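Local structure of chlorella virus DNA ligase-adenylate (Chlorella virus, 1FVI) at residues Ala192-Ile197 with Ile235-Tyr239; Glu229-Ser234 with Arg255-Gln260. The protein probably seals nicks in duplex DNA in an ATP-dependent reaction, and is captured here as its covalent enzyme-adenylate. The protein carries 1 engineered substitution. All coordinates share one frame; numbering follows the deposited sequence.

Contact 1: Ala192-Ile197 with Ile235-Tyr239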
loop_
_atom_site.group_PDB
_atom_site.type_symbol
_atom_site.label_atom_id
_atom_site.label_comp_id
_atom_site.label_asym_id
_atom_site.label_seq_id
_atom_site.Cartn_x
_atom_site.Cartn_y
_atom_site.Cartn_z
ATOM N N ALA A 192 -4.134 -13.938 -12.462
ATOM C CA ALA A 192 -3.956 -15.180 -13.195
ATOM C C ALA A 192 -3.266 -16.232 -12.318
ATOM O O ALA A 192 -2.775 -15.935 -11.222
ATOM C CB ALA A 192 -3.156 -14.927 -14.476
ATOM N N GLU A 193 -3.277 -17.472 -12.792
ATOM C CA GLU A 193 -2.663 -18.579 -12.073
ATOM C C GLU A 193 -1.691 -19.304 -12.984
ATOM O O GLU A 193 -1.892 -19.380 -14.194
ATOM C CB GLU A 193 -3.725 -19.569 -11.576
ATOM C CG GLU A 193 -4.413 -19.168 -10.303
ATOM C CD GLU A 193 -5.532 -20.122 -9.930
ATOM O OE1 GLU A 193 -5.376 -21.346 -10.137
ATOM O OE2 GLU A 193 -6.574 -19.649 -9.425
ATOM N N ALA A 194 -0.653 -19.863 -12.380
ATOM C CA ALA A 194 0.358 -20.588 -13.119
ATOM C C ALA A 194 0.894 -21.739 -12.273
ATOM O O ALA A 194 0.855 -21.695 -11.040
ATOM C CB ALA A 194 1.469 -19.650 -13.506
ATOM N N THR A 195 1.323 -22.804 -12.937
ATOM C CA THR A 195 1.867 -23.945 -12.227
ATOM C C THR A 195 3.380 -23.772 -12.158
ATOM O O THR A 195 3.998 -23.365 -13.143
ATOM C CB THR A 195 1.523 -25.270 -12.951
ATOM O OG1 THR A 195 0.108 -25.487 -12.898
ATOM C CG2 THR A 195 2.243 -26.460 -12.301
ATOM N N ILE A 196 3.963 -24.029 -10.988
ATOM C CA ILE A 196 5.407 -23.918 -10.815
ATOM C C ILE A 196 6.072 -25.154 -11.422
ATOM O O ILE A 196 5.610 -26.275 -11.207
ATOM C CB ILE A 196 5.784 -23.867 -9.335
ATOM C CG1 ILE A 196 5.037 -22.722 -8.651
ATOM C CG2 ILE A 196 7.300 -23.708 -9.178
ATOM C CD1 ILE A 196 5.111 -22.768 -7.133
ATOM N N ILE A 197 7.139 -24.945 -12.191
ATOM C CA ILE A 197 7.859 -26.058 -12.804
ATOM C C ILE A 197 9.308 -26.166 -12.315
ATOM O O ILE A 197 9.801 -27.264 -12.087
ATOM C CB ILE A 197 7.791 -26.015 -14.335
ATOM C CG1 ILE A 197 8.547 -24.822 -14.877
ATOM C CG2 ILE A 197 6.332 -25.948 -14.797
ATOM C CD1 ILE A 197 8.229 -24.547 -16.331
ATOM N N ILE A 235 10.947 -17.971 -9.743
ATOM C CA ILE A 235 10.272 -19.222 -10.013
ATOM C C ILE A 235 9.802 -19.166 -11.465
ATOM O O ILE A 235 9.418 -18.101 -11.961
ATOM C CB ILE A 235 9.079 -19.473 -9.077
ATOM C CG1 ILE A 235 8.051 -18.336 -9.169
ATOM C CG2 ILE A 235 9.571 -19.685 -7.666
ATOM C CD1 ILE A 235 6.718 -18.665 -8.472
ATOM N N GLU A 236 9.951 -20.287 -12.167
ATOM C CA GLU A 236 9.544 -20.388 -13.560
ATOM C C GLU A 236 8.201 -21.081 -13.538
ATOM O O GLU A 236 8.031 -22.101 -12.858
ATOM C CB GLU A 236 10.583 -21.158 -14.375
ATOM C CG GLU A 236 11.913 -20.413 -14.529
ATOM C CD GLU A 236 12.584 -20.069 -13.192
ATOM O OE1 GLU A 236 12.703 -20.975 -12.338
ATOM O OE2 GLU A 236 12.989 -18.895 -12.997
ATOM N N VAL A 237 7.240 -20.501 -14.257
ATOM C CA VAL A 237 5.880 -21.019 -14.268
ATOM C C VAL A 237 5.308 -21.311 -15.643
ATOM O O VAL A 237 5.724 -20.715 -16.627
ATOM C CB VAL A 237 4.939 -20.050 -13.511
ATOM C CG1 VAL A 237 5.386 -19.940 -12.049
ATOM C CG2 VAL A 237 4.952 -18.674 -14.182
ATOM N N ASP A 238 4.326 -22.214 -15.690
ATOM C CA ASP A 238 3.699 -22.604 -16.948
ATOM C C ASP A 238 2.682 -21.619 -17.489
ATOM O O ASP A 238 2.875 -21.090 -18.573
ATOM C CB ASP A 238 3.076 -24.014 -16.878
ATOM C CG ASP A 238 2.517 -24.494 -18.241
ATOM O OD1 ASP A 238 3.256 -25.102 -19.040
ATOM O OD2 ASP A 238 1.320 -24.278 -18.507
ATOM N N TYR A 239 1.582 -21.400 -16.782
ATOM C CA TYR A 239 0.558 -20.471 -17.296
ATOM C C TYR A 239 0.091 -20.782 -18.738
ATOM O O TYR A 239 0.530 -20.149 -19.713
ATOM C CB TYR A 239 1.021 -19.009 -17.230
ATOM C CG TYR A 239 -0.102 -18.025 -17.475
ATOM C CD1 TYR A 239 -1.379 -18.248 -16.946
ATOM C CD2 TYR A 239 0.096 -16.886 -18.248
ATOM C CE1 TYR A 239 -2.433 -17.359 -17.186
ATOM C CE2 TYR A 239 -0.949 -15.990 -18.495
ATOM C CZ TYR A 239 -2.203 -16.236 -17.961
ATOM O OH TYR A 239 -3.226 -15.355 -18.204
#
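I196 and V237 face each other as a non-hydrogen-bonded antiparallel pair, framed by two backbone bonds: D238 N to T195 O at 2.8 Å and, almost straight, I197 N to E236 O at 3.1 Å. This is a pairing of neighbouring strands in the antiparallel sheet of the OB-fold domain. The local axes of 192-197 and 235-237 make an angle of 126° between their N-to-C directions, so the strands splay well away from strict antiparallelism. T195 O is engaged twice, since the CA-H of V237 also lies against it. Past D238 the ladder stops: Y239 has a positive phi (53°), its backbone N lies against the A194 methyl, and no further backbone bond joins the two segments there.

I196 and V237 send their side chains to the same face of the sheet, where I235 joins them through a looser approach of CD1 to I196 CG1. V237 is packed tightly against A194, the two CB atoms only 3.5 Å apart, and its CG2 branch also comes alongside the alanine methyl. CG1, the other branch, lies near T195 O and the CA of I196. At the other end of the pairing, I197 holds CG1 between its backbone N and carbonyl carbon (chi1 67°), which brings that methylene to 3.4 Å from E236 O. The carboxylate of E236 turns instead to S234 OG.

Y239 runs back along the partner strand. Its CB rests on the A194 methyl, and its ring runs alongside the backbone of 192-194, E193 O meeting it obliquely, with CD1 3.0 Å from that oxygen. Farther out the ring is fixed by outside partners, an edge-to-face stack with F272 and a hydrogen bond to Y274 OH, while CE1 sits 3.7 Å from A192 CB.

Contact 2: Glu229-Ser234 with Arg255-Gln260; sequences EDVMGS and RRDFWQ
M232 N donates to R255 O at 2.8 Å, fastening the first residues of strand 232-237 to helix 252-260, the helix that follows strand 244-246 and precedes strand 269-275 in the chain of the OB fold. The carbonyl of R255 is gripped from both faces of its plane, by M232 N on one and by its helical partner W259 N on the other. The local strand and helix axes stand nearly perpendicular, at 98°.

R255 returns the bond through its side chain. An extended run from CG to NE carries the guanidinium along the strand, where NH1 reaches both M232 O (2.9 Å) and G233 O (2.8 Å). Both oxygens lie essentially in the guanidinium plane, and NH2 adds a bond to G247 O, so the flat group is held against rotation. G233 and S234 form a classic beta bulge opposite T200, and the bulged backbone at G233 is consistent with the M232 and G233 carbonyls both turning to the same nitrogen.

With CG swung opposite the backbone nitrogen (chi1 174°), the M232 chain bends twice and lies beside F258, so that CE comes obliquely to 3.4 Å from ring atom CD1. F258 in turn meets Y265 edge-to-face. Next to this pair, W259 offers one face of its indole to the V231 backbone, and D230 O approaches CD1 at 3.1 Å. V231 itself fits its CG1 branch against R256 CA and CB.

In the outer shell, D230 OD1 accepts from F203 N and, on its anti side and 27° out of the carboxylate plane, from V231 N. E229 and Q260 lie at the exposed margin, their carboxylate and amide planes well turned from each other. A water closes this end, donating to D230 O at 2.7 Å and to Q260 OE1 at 2.8 Å.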
loop_
_atom_site.group_PDB
_atom_site.type_symbol
_atom_site.label_atom_id
_atom_site.label_comp_id
_atom_site.label_asym_id
_atom_site.label_seq_id
_atom_site.Cartn_x
_atom_site.Cartn_y
_atom_site.Cartn_z
ATOM N N GLU A 229 23.438 -20.627 3.337
ATOM C CA GLU A 229 22.246 -21.042 2.616
ATOM C C GLU A 229 21.727 -20.004 1.616
ATOM O O GLU A 229 21.787 -18.792 1.857
ATOM C CB GLU A 229 21.153 -21.428 3.612
ATOM C CG GLU A 229 20.481 -22.753 3.301
ATOM C CD GLU A 229 20.052 -23.496 4.556
ATOM O OE1 GLU A 229 19.625 -22.830 5.524
ATOM O OE2 GLU A 229 20.151 -24.744 4.578
ATOM N N ASP A 230 21.295 -20.499 0.458
ATOM C CA ASP A 230 20.758 -19.652 -0.600
ATOM C C ASP A 230 19.232 -19.626 -0.485
ATOM O O ASP A 230 18.632 -20.418 0.253
ATOM C CB ASP A 230 21.163 -20.222 -1.958
ATOM C CG ASP A 230 21.214 -19.173 -3.058
ATOM O OD1 ASP A 230 20.635 -18.078 -2.898
ATOM O OD2 ASP A 230 21.849 -19.457 -4.098
ATOM N N VAL A 231 18.617 -18.682 -1.191
ATOM C CA VAL A 231 17.167 -18.525 -1.216
ATOM C C VAL A 231 16.728 -18.430 -2.677
ATOM O O VAL A 231 17.568 -18.304 -3.589
ATOM C CB VAL A 231 16.717 -17.254 -0.452
ATOM C CG1 VAL A 231 17.223 -17.298 0.994
ATOM C CG2 VAL A 231 17.217 -15.993 -1.155
ATOM N N MET A 232 15.421 -18.523 -2.901
ATOM C CA MET A 232 14.886 -18.456 -4.258
ATOM C C MET A 232 14.976 -17.040 -4.846
ATOM O O MET A 232 14.726 -16.043 -4.158
ATOM C CB MET A 232 13.447 -18.998 -4.295
ATOM C CG MET A 232 12.735 -18.854 -5.644
ATOM S SD MET A 232 11.892 -17.251 -5.894
ATOM C CE MET A 232 10.490 -17.548 -4.880
ATOM N N GLY A 233 15.425 -16.967 -6.097
ATOM C CA GLY A 233 15.545 -15.689 -6.774
ATOM C C GLY A 233 14.331 -15.505 -7.661
ATOM O O GLY A 233 13.736 -14.428 -7.707
ATOM N N SER A 234 13.964 -16.564 -8.377
ATOM C CA SER A 234 12.800 -16.524 -9.250
ATOM C C SER A 234 12.235 -17.922 -9.424
ATOM O O SER A 234 12.925 -18.923 -9.198
ATOM C CB SER A 234 13.151 -15.946 -10.633
ATOM O OG SER A 234 13.858 -16.882 -11.439
ATOM N N ARG A 255 11.146 -16.448 -0.034
ATOM C CA ARG A 255 12.295 -16.884 -0.828
ATOM C C ARG A 255 13.072 -18.046 -0.187
ATOM O O ARG A 255 13.532 -18.958 -0.889
ATOM C CB ARG A 255 13.228 -15.713 -1.095
ATOM C CG ARG A 255 12.586 -14.581 -1.857
ATOM C CD ARG A 255 13.646 -13.574 -2.290
ATOM N NE ARG A 255 13.078 -12.511 -3.110
ATOM C CZ ARG A 255 13.035 -12.531 -4.436
ATOM N NH1 ARG A 255 13.533 -13.560 -5.095
ATOM N NH2 ARG A 255 12.483 -11.524 -5.094
ATOM N N ARG A 256 13.214 -18.003 1.139
ATOM C CA ARG A 256 13.903 -19.055 1.880
ATOM C C ARG A 256 13.047 -20.325 1.908
ATOM O O ARG A 256 13.522 -21.404 1.562
ATOM C CB ARG A 256 14.210 -18.577 3.298
ATOM C CG ARG A 256 14.808 -19.631 4.227
ATOM C CD ARG A 256 13.770 -20.150 5.221
ATOM N NE ARG A 256 13.220 -19.078 6.050
ATOM C CZ ARG A 256 13.584 -18.837 7.307
ATOM N NH1 ARG A 256 14.503 -19.590 7.901
ATOM N NH2 ARG A 256 13.025 -17.836 7.971
ATOM N N ASP A 257 11.770 -20.188 2.258
ATOM C CA ASP A 257 10.867 -21.343 2.304
ATOM C C ASP A 257 10.760 -22.063 0.964
ATOM O O ASP A 257 10.915 -23.285 0.901
ATOM C CB ASP A 257 9.479 -20.935 2.807
ATOM C CG ASP A 257 9.488 -20.550 4.268
ATOM O OD1 ASP A 257 10.494 -20.841 4.949
ATOM O OD2 ASP A 257 8.491 -19.960 4.736
ATOM N N PHE A 258 10.478 -21.299 -0.091
ATOM C CA PHE A 258 10.384 -21.840 -1.444
ATOM C C PHE A 258 11.648 -22.644 -1.785
ATOM O O PHE A 258 11.533 -23.762 -2.277
ATOM C CB PHE A 258 10.196 -20.710 -2.472
ATOM C CG PHE A 258 8.756 -20.345 -2.733
ATOM C CD1 PHE A 258 8.341 -19.016 -2.682
ATOM C CD2 PHE A 258 7.821 -21.321 -3.082
ATOM C CE1 PHE A 258 7.017 -18.659 -2.982
ATOM C CE2 PHE A 258 6.492 -20.976 -3.385
ATOM C CZ PHE A 258 6.096 -19.638 -3.334
ATOM N N TRP A 259 12.832 -22.105 -1.452
ATOM C CA TRP A 259 14.120 -22.768 -1.728
ATOM C C TRP A 259 14.506 -23.951 -0.834
ATOM O O TRP A 259 15.127 -24.899 -1.302
ATOM C CB TRP A 259 15.272 -21.769 -1.709
ATOM C CG TRP A 259 16.538 -22.319 -2.328
ATOM C CD1 TRP A 259 17.679 -22.709 -1.677
ATOM C CD2 TRP A 259 16.796 -22.504 -3.728
ATOM N NE1 TRP A 259 18.630 -23.113 -2.585
ATOM C CE2 TRP A 259 18.114 -22.999 -3.850
ATOM C CE3 TRP A 259 16.041 -22.298 -4.891
ATOM C CZ2 TRP A 259 18.692 -23.290 -5.091
ATOM C CZ3 TRP A 259 16.618 -22.589 -6.126
ATOM C CH2 TRP A 259 17.932 -23.079 -6.214
ATOM N N GLN A 260 14.199 -23.868 0.454
ATOM C CA GLN A 260 14.520 -24.949 1.371
ATOM C C GLN A 260 13.618 -26.155 1.100
ATOM O O GLN A 260 14.045 -27.304 1.231
ATOM C CB GLN A 260 14.372 -24.489 2.820
ATOM C CG GLN A 260 15.327 -23.379 3.218
ATOM C CD GLN A 260 16.785 -23.745 2.988
ATOM O OE1 GLN A 260 17.545 -22.982 2.379
ATOM N NE2 GLN A 260 17.187 -24.912 3.487
HETATM O O HOH W 1 17.720 -20.191 2.829
#

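Following the chain from the N terminus, the first segment met is 192-197 on strand 190-201; the chain then passes through a region that is partly unmodelled (205-223) and returns at 229-239. The second half of this returning piece closes contact 1 and the first half opens contact 2, which is completed when 255-260 arrives on helix 252-260. The two closures therefore cross: 229-234 falls inside the loop of contact 1, whereas 255-260 lies beyond it. Strand 232-237 serves both: its later half, with the turn at 238-239, takes part in contact 1, while its first residues also meet the helix. With centres 16 Å apart, the contacts tie sheet and helix of the OB domain together.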